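Local coordinates for protein staphylococcus aureus CymR (Staphylococcus aureus, PDB 3T8R) that probably acts as a dimeric Rrf2-type winged-helix transcriptional regulator that senses oxidation through a thiol and controls stress resistance and the oxidative response, at residues K104-W107 against I108-R111; L31-I34 against A35-N39; L16-S19 against L20-E24; D42-L45 against E46-G50. All blocks are in the same frame, centred on the assembly; numbering follows the deposited sequence.

The contacts follow the chain in the order 3, 2, 4, 1, each local to one helix, contacts 2 and 3 running into the turn after it. Contacts 3 (helix 8-21), 2 (helix 31-37) and 4 (helix 42-54) form a three-helix cluster, centres 11 to 16 Å apart. Every pair touches: Leu16 meets Ile34, Leu45 and Val49, while Leu31 packs on Leu45. Helices 31-37 and 42-54 form the helix-turn-helix, followed by the wing, the hairpin of strands 58-60 and 67-70. Contact 1, on helix 101-119, stands 33 to 37 Å from them, centre to centre. A probable DNA-binding head thus stands apart from a long helix against the second subunit, which contacts 2 and 3 also touch.

Contact 1 of 4, residues K104-W107 against I108-R111; sequences KQLW and IRMR
Met110 and Trp107 carry this contact, one turn apart on the long helix 101-119, which lies against the second subunit of the dimer. The Met-aromatic interaction comes first. The sulfur sits at the edge of the indole, near its plane: Met110 SD is 4.6 Å from the centroid of the Trp107 six-membered ring, 83° off the ring normal. Its closest approach, a tight one, is 3.3 Å from Met110 SD to Trp107 CE3. Both side chains leave the backbone with CG anti to the carbonyl carbon (chi1 -51° in Trp107), which lays them side by side and pointing the same way. NE1 at the far side of the indole is hydrogen-bonded to Glu99.

Van der Waals packing continues round the helix. Leu106 CG lies 4.2 Å from Met110 SD, while its CD1 branch reaches over one face of the Arg109 guanidinium, offset toward its rim and 3.6 Å from NH2. That arginine also donates from NH1 to Thr121 of the second subunit, which probably restricts the group further. Gln105 bends back at chi2 and crosses Ile108 at about a right angle, with OE1 3.7 Å from Ile108 CB. Met110 itself packs on Val114 of the second subunit.

Backbone bonding is regular i to i+4, four bonds in a row. Ile108 N to Lys104 O is the longest of them at 3.2 Å, and the straightest joins Arg111 N to Trp107 O, 2.9 Å long with an N-H...O angle of 175°.

Contact 2 of 4, residues L31-I34 against A35-N39; sequences LKSI and AEENN
Lys32 and Glu36 are laid side by side by their first torsions: CG of the lysine stands beside its own carbonyl carbon (chi1 176°), whereas that of the glutamate takes the place beside the backbone N (chi1 -85°). They sit on helix 31-37, the first helix of the helix-turn-helix. The extended glutamate brings its carboxylate beside Lys32 CG, with Glu36 OE2 at 3.8 Å. The charged ends do not meet, for the lysine chain bends at chi3 and leaves Lys32 NZ 6.3 Å from Glu36 OE2. Any attraction between them is therefore probably long-range and weak.

On the buried side, Ile34 and Leu31 face the other helices, packing on Leu16 of helix 8-21 and on Leu45 and Val49 of helix 42-54 respectively. Ala35 CB tucks against the turn before it, 3.5 Å from Leu31 O.

The backbone shows how the helix is held and how it finishes. Ala35 N bonds to Leu31 O at 2.9 Å, nearly straight at 172°, and Glu37 N to Ser33 O at 2.8 Å. The next step, Asn38 N to Ile34 O, is weak. A Schellman motif follows, with Asn39, whose phi is positive, as the C-prime residue and Leu40 N turned back to Ala35 O, ending the helix before the turn into helix 42-54. Its inner bond, also weak, joins Asn39 N to Glu36 O at 3.4 Å.

Contact 3 of 4, residues L16-S19 against L20-E24; sequences LMIS and LAKKE
Leu16 and Leu20 touch through their branches in the interior of the winged-helix domain, one turn apart on helix 8-21. Leu16 CD2 rests 3.7 Å from Leu20 CD1, and the two side chains lie alongside each other, pointing the same way. Met17 joins the group more loosely, its SD 4.5 Å from Leu20 CD1. On a different flank Lys22 runs beside Ile18: with CG beside the backbone N (chi1 -79°) and the chain otherwise extended until its bend at chi4, the methylene CE reaches Ile18 CG2 at 3.8 Å. The amino group beyond is held by a hydrogen bond from NZ to the carbonyl of Ala127, the last residue of helix 123-127.

What sets these side chains in step is the helical backbone. Leu20 N donates to Leu16 O at 3.0 Å, and Ala21 N to Met17 O at 2.8 Å. Farther out, neighbouring elements close over the apolar residues: Leu16 and Met17 pack on Leu52 of helix 42-54, Leu20 on Leu70 of strand 67-70, and Ile18 on Leu123 of helix 123-127 as well as on Gln103 of the second subunit.

At Lys22 the pattern becomes mixed: its N bonds to Ile18 O four residues back and, weakly, to Ser19 O three back. Lys23 N then bonds to Leu20 O, and a type I beta turn brings Glu24 N back to Ala21 O at 3.2 Å.

Contact 4 of 4, residues D42-L45 against E46-G50; sequences DLYL and EQLVG
The second helix of the helix-turn-helix, 42-54, probably the one that reads DNA as in related regulators, holds this contact, in which Leu45 meets Val49 and Tyr44 meets Leu48. Leu45 CD2 lies 4.1 Å from Val49 CG2 on the buried side, where both residues pack on Leu31 of helix 31-37. Round the helix, the tyrosine stands with CG beside its own carbonyl carbon (chi1 -179°), which carries the ring outward from the helix with a slight lean toward the next turn; Tyr44 CE2 comes to 4.0 Å from Leu48 CD1. The ring and the leucine also rest on Lys9 of helix 8-21.

Backbone hydrogen bonding is uneven. Glu46 N reaches Asp42 O at a normal 2.9 Å, but the next amide is held loosely: Gln47 N makes two weak bonds, 3.4 Å to Leu43 O and 3.1 Å to Tyr44 O, as expected of a locally tightened turn. The amide of Leu48 also bonds three residues back, and Leu45 O accepts two donors. Val49 N approaches it at 2.9 Å nearly end-on to the carbonyl, at a C=O...N angle of 163°, whereas Leu48 N, also 2.9 Å from Leu45 O, sits 59° out of the carbonyl plane.

Contact 1 of 4, residues K104-W107 against I108-R111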
loop_
_atom_site.group_PDB
_atom_site.type_symbol
_atom_site.label_atom_id
_atom_site.label_comp_id
_atom_site.label_asym_id
_atom_site.label_seq_id
_atom_site.Cartn_x
_atom_site.Cartn_y
_atom_site.Cartn_z
ATOM N N LYS A 104 -9.065 1.653 -11.709
ATOM C CA LYS A 104 -8.103 0.557 -11.808
ATOM C C LYS A 104 -6.702 1.093 -12.095
ATOM O O LYS A 104 -5.727 0.623 -11.517
ATOM C CB LYS A 104 -8.517 -0.463 -12.875
ATOM C CG LYS A 104 -9.662 -1.373 -12.459
ATOM C CD LYS A 104 -10.047 -2.298 -13.602
ATOM C CE LYS A 104 -11.364 -3.021 -13.331
ATOM N NZ LYS A 104 -11.165 -4.273 -12.546
ATOM N N GLN A 105 -6.593 2.077 -12.984
ATOM C CA GLN A 105 -5.292 2.639 -13.309
ATOM C C GLN A 105 -4.702 3.417 -12.136
ATOM O O GLN A 105 -3.490 3.407 -11.913
ATOM C CB GLN A 105 -5.354 3.498 -14.572
ATOM C CG GLN A 105 -4.024 4.129 -14.970
ATOM C CD GLN A 105 -2.925 3.088 -15.169
ATOM O OE1 GLN A 105 -3.206 1.897 -15.329
ATOM N NE2 GLN A 105 -1.671 3.532 -15.157
ATOM N N LEU A 106 -5.563 4.087 -11.381
ATOM C CA LEU A 106 -5.113 4.781 -10.178
ATOM C C LEU A 106 -4.405 3.822 -9.220
ATOM O O LEU A 106 -3.325 4.126 -8.714
ATOM C CB LEU A 106 -6.297 5.439 -9.468
ATOM C CG LEU A 106 -5.942 6.158 -8.165
ATOM C CD1 LEU A 106 -4.943 7.268 -8.419
ATOM C CD2 LEU A 106 -7.217 6.705 -7.525
ATOM N N TRP A 107 -5.002 2.658 -8.976
ATOM C CA TRP A 107 -4.380 1.672 -8.093
ATOM C C TRP A 107 -3.048 1.202 -8.660
ATOM O O TRP A 107 -2.100 0.947 -7.913
ATOM C CB TRP A 107 -5.273 0.448 -7.868
ATOM C CG TRP A 107 -6.665 0.702 -7.444
ATOM C CD1 TRP A 107 -7.783 0.070 -7.908
ATOM C CD2 TRP A 107 -7.114 1.641 -6.462
ATOM N NE1 TRP A 107 -8.898 0.561 -7.282
ATOM C CE2 TRP A 107 -8.517 1.523 -6.387
ATOM C CE3 TRP A 107 -6.471 2.567 -5.641
ATOM C CZ2 TRP A 107 -9.284 2.304 -5.530
ATOM C CZ3 TRP A 107 -7.236 3.341 -4.786
ATOM C CH2 TRP A 107 -8.625 3.205 -4.739
ATOM N N ILE A 108 -2.977 1.075 -9.979
ATOM C CA ILE A 108 -1.728 0.665 -10.614
ATOM C C ILE A 108 -0.670 1.727 -10.362
ATOM O O ILE A 108 0.496 1.409 -10.090
ATOM C CB ILE A 108 -1.883 0.464 -12.139
ATOM C CG1 ILE A 108 -2.823 -0.706 -12.438
ATOM C CG2 ILE A 108 -0.525 0.247 -12.795
ATOM C CD1 ILE A 108 -2.466 -1.970 -11.751
ATOM N N ARG A 109 -1.074 2.992 -10.466
ATOM C CA ARG A 109 -0.161 4.107 -10.225
ATOM C C ARG A 109 0.363 4.084 -8.793
ATOM O O ARG A 109 1.544 4.339 -8.552
ATOM C CB ARG A 109 -0.834 5.452 -10.522
ATOM C CG ARG A 109 -0.580 5.985 -11.923
ATOM C CD ARG A 109 -1.064 7.446 -12.063
ATOM N NE ARG A 109 -2.524 7.530 -12.096
ATOM C CZ ARG A 109 -3.237 8.566 -11.660
ATOM N NH1 ARG A 109 -2.637 9.635 -11.149
ATOM N NH2 ARG A 109 -4.558 8.531 -11.735
ATOM N N MET A 110 -0.514 3.786 -7.847
ATOM C CA MET A 110 -0.116 3.697 -6.447
ATOM C C MET A 110 0.871 2.553 -6.245
ATOM O O MET A 110 1.928 2.740 -5.666
ATOM C CB MET A 110 -1.343 3.527 -5.559
ATOM C CG MET A 110 -2.217 4.773 -5.541
ATOM S SD MET A 110 -3.859 4.478 -4.864
ATOM C CE MET A 110 -3.436 3.418 -3.479
ATOM N N ARG A 111 0.507 1.373 -6.738
ATOM C CA ARG A 111 1.384 0.201 -6.692
ATOM C C ARG A 111 2.768 0.509 -7.236
ATOM O O ARG A 111 3.786 0.204 -6.597
ATOM C CB ARG A 111 0.758 -0.933 -7.505
ATOM C CG ARG A 111 1.594 -2.198 -7.544
ATOM C CD ARG A 111 1.128 -3.116 -8.664
ATOM N NE ARG A 111 1.572 -2.652 -9.974
ATOM C CZ ARG A 111 1.193 -3.200 -11.126
ATOM N NH1 ARG A 111 0.341 -4.217 -11.127
ATOM N NH2 ARG A 111 1.651 -2.725 -12.276
#

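Contact 2 of 4, residues L31-I34 against A35-N39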
loop_
_atom_site.group_PDB
_atom_site.type_symbol
_atom_site.label_atom_id
_atom_site.label_comp_id
_atom_site.label_asym_id
_atom_site.label_seq_id
_atom_site.Cartn_x
_atom_site.Cartn_y
_atom_site.Cartn_z
ATOM N N LEU A 31 21.099 -17.524 14.118
ATOM C CA LEU A 31 19.660 -17.443 13.931
ATOM C C LEU A 31 19.027 -17.186 15.279
ATOM O O LEU A 31 18.103 -16.380 15.409
ATOM C CB LEU A 31 19.110 -18.749 13.360
ATOM C CG LEU A 31 19.038 -18.822 11.836
ATOM C CD1 LEU A 31 17.905 -19.749 11.418
ATOM C CD2 LEU A 31 18.823 -17.438 11.259
ATOM N N LYS A 32 19.542 -17.875 16.288
ATOM C CA LYS A 32 19.021 -17.731 17.641
ATOM C C LYS A 32 19.006 -16.271 18.090
ATOM O O LYS A 32 18.015 -15.798 18.646
ATOM C CB LYS A 32 19.825 -18.583 18.620
ATOM C CG LYS A 32 19.403 -18.428 20.067
ATOM C CD LYS A 32 19.929 -19.575 20.919
ATOM C CE LYS A 32 21.390 -19.850 20.623
ATOM N NZ LYS A 32 21.928 -20.968 21.450
ATOM N N SER A 33 20.095 -15.554 17.836
ATOM C CA SER A 33 20.180 -14.164 18.277
ATOM C C SER A 33 19.230 -13.240 17.491
ATOM O O SER A 33 18.606 -12.365 18.067
ATOM C CB SER A 33 21.625 -13.654 18.254
ATOM O OG SER A 33 21.982 -13.141 16.985
ATOM N N ILE A 34 19.098 -13.460 16.188
ATOM C CA ILE A 34 18.174 -12.666 15.377
ATOM C C ILE A 34 16.720 -12.883 15.791
ATOM O O ILE A 34 15.954 -11.922 15.928
ATOM C CB ILE A 34 18.338 -12.967 13.868
ATOM C CG1 ILE A 34 19.736 -12.565 13.406
ATOM C CG2 ILE A 34 17.292 -12.209 13.055
ATOM C CD1 ILE A 34 20.185 -13.240 12.127
ATOM N N ALA A 35 16.337 -14.140 15.997
ATOM C CA ALA A 35 14.978 -14.464 16.416
ATOM C C ALA A 35 14.669 -13.792 17.746
ATOM O O ALA A 35 13.615 -13.181 17.921
ATOM C CB ALA A 35 14.791 -15.977 16.527
ATOM N N GLU A 36 15.599 -13.917 18.684
ATOM C CA GLU A 36 15.427 -13.311 19.990
ATOM C C GLU A 36 15.329 -11.802 19.858
ATOM O O GLU A 36 14.429 -11.194 20.426
ATOM C CB GLU A 36 16.556 -13.727 20.937
ATOM C CG GLU A 36 16.279 -15.064 21.613
ATOM C CD GLU A 36 17.504 -15.700 22.243
ATOM O OE1 GLU A 36 18.607 -15.116 22.157
ATOM O OE2 GLU A 36 17.358 -16.796 22.821
ATOM N N GLU A 37 16.236 -11.215 19.082
ATOM C CA GLU A 37 16.252 -9.763 18.888
ATOM C C GLU A 37 14.942 -9.213 18.321
ATOM O O GLU A 37 14.603 -8.053 18.556
ATOM C CB GLU A 37 17.411 -9.347 17.982
ATOM C CG GLU A 37 18.786 -9.515 18.600
ATOM C CD GLU A 37 19.874 -8.949 17.714
ATOM O OE1 GLU A 37 19.535 -8.406 16.638
ATOM O OE2 GLU A 37 21.062 -9.041 18.091
ATOM N N ASN A 38 14.210 -10.043 17.582
ATOM C CA ASN A 38 13.006 -9.593 16.874
ATOM C C ASN A 38 11.694 -10.246 17.301
ATOM O O ASN A 38 10.660 -10.102 16.643
ATOM C CB ASN A 38 13.214 -9.750 15.372
ATOM C CG ASN A 38 14.314 -8.859 14.861
ATOM O OD1 ASN A 38 15.429 -9.304 14.610
ATOM N ND2 ASN A 38 14.011 -7.575 14.736
ATOM N N ASN A 39 11.738 -10.952 18.422
ATOM C CA ASN A 39 10.555 -11.577 18.981
ATOM C C ASN A 39 9.868 -12.535 18.018
ATOM O O ASN A 39 8.661 -12.480 17.838
ATOM C CB ASN A 39 9.554 -10.512 19.431
ATOM C CG ASN A 39 8.619 -11.020 20.493
ATOM O OD1 ASN A 39 8.930 -11.988 21.186
ATOM N ND2 ASN A 39 7.470 -10.364 20.642
#

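Contact 3 of 4, residues L16-S19 against L20-E24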
loop_
_atom_site.group_PDB
_atom_site.type_symbol
_atom_site.label_atom_id
_atom_site.label_comp_id
_atom_site.label_asym_id
_atom_site.label_seq_id
_atom_site.Cartn_x
_atom_site.Cartn_y
_atom_site.Cartn_z
ATOM N N LEU A 16 15.863 -9.148 9.138
ATOM C CA LEU A 16 16.959 -10.115 9.133
ATOM C C LEU A 16 18.118 -9.589 8.274
ATOM O O LEU A 16 19.277 -9.549 8.699
ATOM C CB LEU A 16 16.445 -11.462 8.586
ATOM C CG LEU A 16 17.221 -12.776 8.721
ATOM C CD1 LEU A 16 17.108 -13.601 7.441
ATOM C CD2 LEU A 16 18.671 -12.578 9.098
ATOM N N MET A 17 17.790 -9.160 7.065
ATOM C CA MET A 17 18.803 -8.738 6.110
ATOM C C MET A 17 19.536 -7.466 6.551
ATOM O O MET A 17 20.736 -7.329 6.332
ATOM C CB MET A 17 18.180 -8.588 4.723
ATOM C CG MET A 17 17.668 -9.905 4.159
ATOM S SD MET A 17 19.023 -11.042 3.802
ATOM C CE MET A 17 19.810 -10.199 2.438
ATOM N N ILE A 18 18.821 -6.544 7.182
ATOM C CA ILE A 18 19.450 -5.328 7.684
ATOM C C ILE A 18 20.454 -5.677 8.777
ATOM O O ILE A 18 21.560 -5.141 8.811
ATOM C CB ILE A 18 18.395 -4.313 8.190
ATOM C CG1 ILE A 18 17.555 -3.808 7.017
ATOM C CG2 ILE A 18 19.068 -3.154 8.884
ATOM C CD1 ILE A 18 16.261 -3.112 7.429
ATOM N N SER A 19 20.073 -6.600 9.652
ATOM C CA SER A 19 20.967 -7.089 10.701
ATOM C C SER A 19 22.248 -7.665 10.106
ATOM O O SER A 19 23.358 -7.353 10.539
ATOM C CB SER A 19 20.271 -8.163 11.537
ATOM O OG SER A 19 19.506 -7.563 12.564
ATOM N N LEU A 20 22.090 -8.512 9.103
ATOM C CA LEU A 20 23.247 -9.119 8.472
ATOM C C LEU A 20 24.080 -8.077 7.729
ATOM O O LEU A 20 25.313 -8.162 7.696
ATOM C CB LEU A 20 22.826 -10.249 7.522
ATOM C CG LEU A 20 22.207 -11.502 8.141
ATOM C CD1 LEU A 20 21.781 -12.446 7.026
ATOM C CD2 LEU A 20 23.222 -12.209 9.040
ATOM N N ALA A 21 23.411 -7.094 7.136
ATOM C CA ALA A 21 24.095 -6.049 6.391
ATOM C C ALA A 21 24.937 -5.209 7.340
ATOM O O ALA A 21 26.023 -4.747 6.990
ATOM C CB ALA A 21 23.096 -5.178 5.617
ATOM N N LYS A 22 24.447 -5.037 8.558
ATOM C CA LYS A 22 25.166 -4.234 9.539
ATOM C C LYS A 22 26.423 -4.936 10.024
ATOM O O LYS A 22 27.220 -4.363 10.765
ATOM C CB LYS A 22 24.251 -3.879 10.709
ATOM C CG LYS A 22 23.329 -2.739 10.393
ATOM C CD LYS A 22 22.421 -2.441 11.564
ATOM C CE LYS A 22 21.462 -1.323 11.232
ATOM N NZ LYS A 22 22.128 0.013 11.230
ATOM N N LYS A 23 26.601 -6.176 9.590
ATOM C CA LYS A 23 27.753 -6.967 9.987
ATOM C C LYS A 23 28.571 -7.445 8.789
ATOM O O LYS A 23 29.529 -8.195 8.960
ATOM C CB LYS A 23 27.299 -8.172 10.812
ATOM C CG LYS A 23 26.766 -7.807 12.191
ATOM C CD LYS A 23 27.881 -7.767 13.238
ATOM C CE LYS A 23 28.535 -9.137 13.404
ATOM N NZ LYS A 23 29.455 -9.221 14.581
ATOM N N GLU A 24 28.206 -7.020 7.580
ATOM C CA GLU A 24 28.850 -7.563 6.382
ATOM C C GLU A 24 30.376 -7.646 6.518
ATOM O O GLU A 24 31.041 -6.648 6.788
ATOM C CB GLU A 24 28.474 -6.777 5.121
ATOM C CG GLU A 24 29.014 -7.426 3.847
ATOM C CD GLU A 24 28.842 -6.574 2.593
ATOM O OE1 GLU A 24 29.655 -6.757 1.653
ATOM O OE2 GLU A 24 27.903 -5.741 2.531
#

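Contact 4 of 4, residues D42-L45 against E46-G50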
loop_
_atom_site.group_PDB
_atom_site.type_symbol
_atom_site.label_atom_id
_atom_site.label_comp_id
_atom_site.label_asym_id
_atom_site.label_seq_id
_atom_site.Cartn_x
_atom_site.Cartn_y
_atom_site.Cartn_z
ATOM N N ASP A 42 12.447 -19.323 16.351
ATOM C CA ASP A 42 13.531 -19.749 15.467
ATOM C C ASP A 42 12.955 -20.478 14.264
ATOM O O ASP A 42 13.487 -20.389 13.159
ATOM C CB ASP A 42 14.514 -20.666 16.202
ATOM C CG ASP A 42 15.397 -19.916 17.180
ATOM O OD1 ASP A 42 16.620 -19.826 16.936
ATOM O OD2 ASP A 42 14.872 -19.409 18.194
ATOM N N LEU A 43 11.861 -21.188 14.486
ATOM C CA LEU A 43 11.219 -21.951 13.427
ATOM C C LEU A 43 10.650 -21.017 12.364
ATOM O O LEU A 43 10.756 -21.286 11.166
ATOM C CB LEU A 43 10.128 -22.847 14.016
ATOM C CG LEU A 43 9.457 -23.920 13.154
ATOM C CD1 LEU A 43 10.446 -25.000 12.718
ATOM C CD2 LEU A 43 8.284 -24.528 13.923
ATOM N N TYR A 44 10.049 -19.911 12.800
ATOM C CA TYR A 44 9.508 -18.950 11.862
ATOM C C TYR A 44 10.648 -18.307 11.082
ATOM O O TYR A 44 10.539 -18.091 9.881
ATOM C CB TYR A 44 8.688 -17.889 12.599
ATOM C CG TYR A 44 8.066 -16.856 11.691
ATOM C CD1 TYR A 44 6.838 -17.084 11.087
ATOM C CD2 TYR A 44 8.705 -15.646 11.449
ATOM C CE1 TYR A 44 6.260 -16.133 10.261
ATOM C CE2 TYR A 44 8.142 -14.697 10.620
ATOM C CZ TYR A 44 6.919 -14.944 10.030
ATOM O OH TYR A 44 6.359 -13.988 9.207
ATOM N N LEU A 45 11.752 -18.025 11.763
ATOM C CA LEU A 45 12.895 -17.393 11.113
ATOM C C LEU A 45 13.415 -18.327 10.027
ATOM O O LEU A 45 13.814 -17.891 8.950
ATOM C CB LEU A 45 14.008 -17.110 12.123
ATOM C CG LEU A 45 14.758 -15.774 12.065
ATOM C CD1 LEU A 45 16.041 -15.847 12.881
ATOM C CD2 LEU A 45 15.066 -15.320 10.645
ATOM N N GLU A 46 13.397 -19.617 10.326
ATOM C CA GLU A 46 13.867 -20.627 9.388
ATOM C C GLU A 46 13.135 -20.545 8.055
ATOM O O GLU A 46 13.731 -20.762 7.002
ATOM C CB GLU A 46 13.716 -22.021 9.999
ATOM C CG GLU A 46 14.227 -23.146 9.118
ATOM C CD GLU A 46 15.686 -22.992 8.775
ATOM O OE1 GLU A 46 16.059 -23.300 7.622
ATOM O OE2 GLU A 46 16.467 -22.569 9.660
ATOM N N GLN A 47 11.850 -20.217 8.100
ATOM C CA GLN A 47 11.045 -20.100 6.886
ATOM C C GLN A 47 11.419 -18.888 6.045
ATOM O O GLN A 47 11.131 -18.840 4.850
ATOM C CB GLN A 47 9.562 -20.064 7.228
ATOM C CG GLN A 47 9.048 -21.375 7.793
ATOM C CD GLN A 47 7.577 -21.308 8.151
ATOM O OE1 GLN A 47 7.008 -20.222 8.290
ATOM N NE2 GLN A 47 6.953 -22.470 8.307
ATOM N N LEU A 48 12.060 -17.909 6.671
ATOM C CA LEU A 48 12.507 -16.725 5.952
ATOM C C LEU A 48 13.881 -17.000 5.383
ATOM O O LEU A 48 14.194 -16.615 4.260
ATOM C CB LEU A 48 12.578 -15.526 6.894
ATOM C CG LEU A 48 11.312 -15.243 7.695
ATOM C CD1 LEU A 48 11.565 -14.071 8.620
ATOM C CD2 LEU A 48 10.170 -14.932 6.758
ATOM N N VAL A 49 14.706 -17.666 6.177
ATOM C CA VAL A 49 16.073 -17.953 5.778
ATOM C C VAL A 49 16.111 -18.851 4.548
ATOM O O VAL A 49 16.905 -18.631 3.636
ATOM C CB VAL A 49 16.834 -18.623 6.910
ATOM C CG1 VAL A 49 18.074 -19.302 6.373
ATOM C CG2 VAL A 49 17.179 -17.598 7.979
ATOM N N GLY A 50 15.246 -19.856 4.524
ATOM C CA GLY A 50 15.202 -20.792 3.412
ATOM C C GLY A 50 15.272 -20.128 2.045
ATOM O O GLY A 50 16.212 -20.373 1.284
#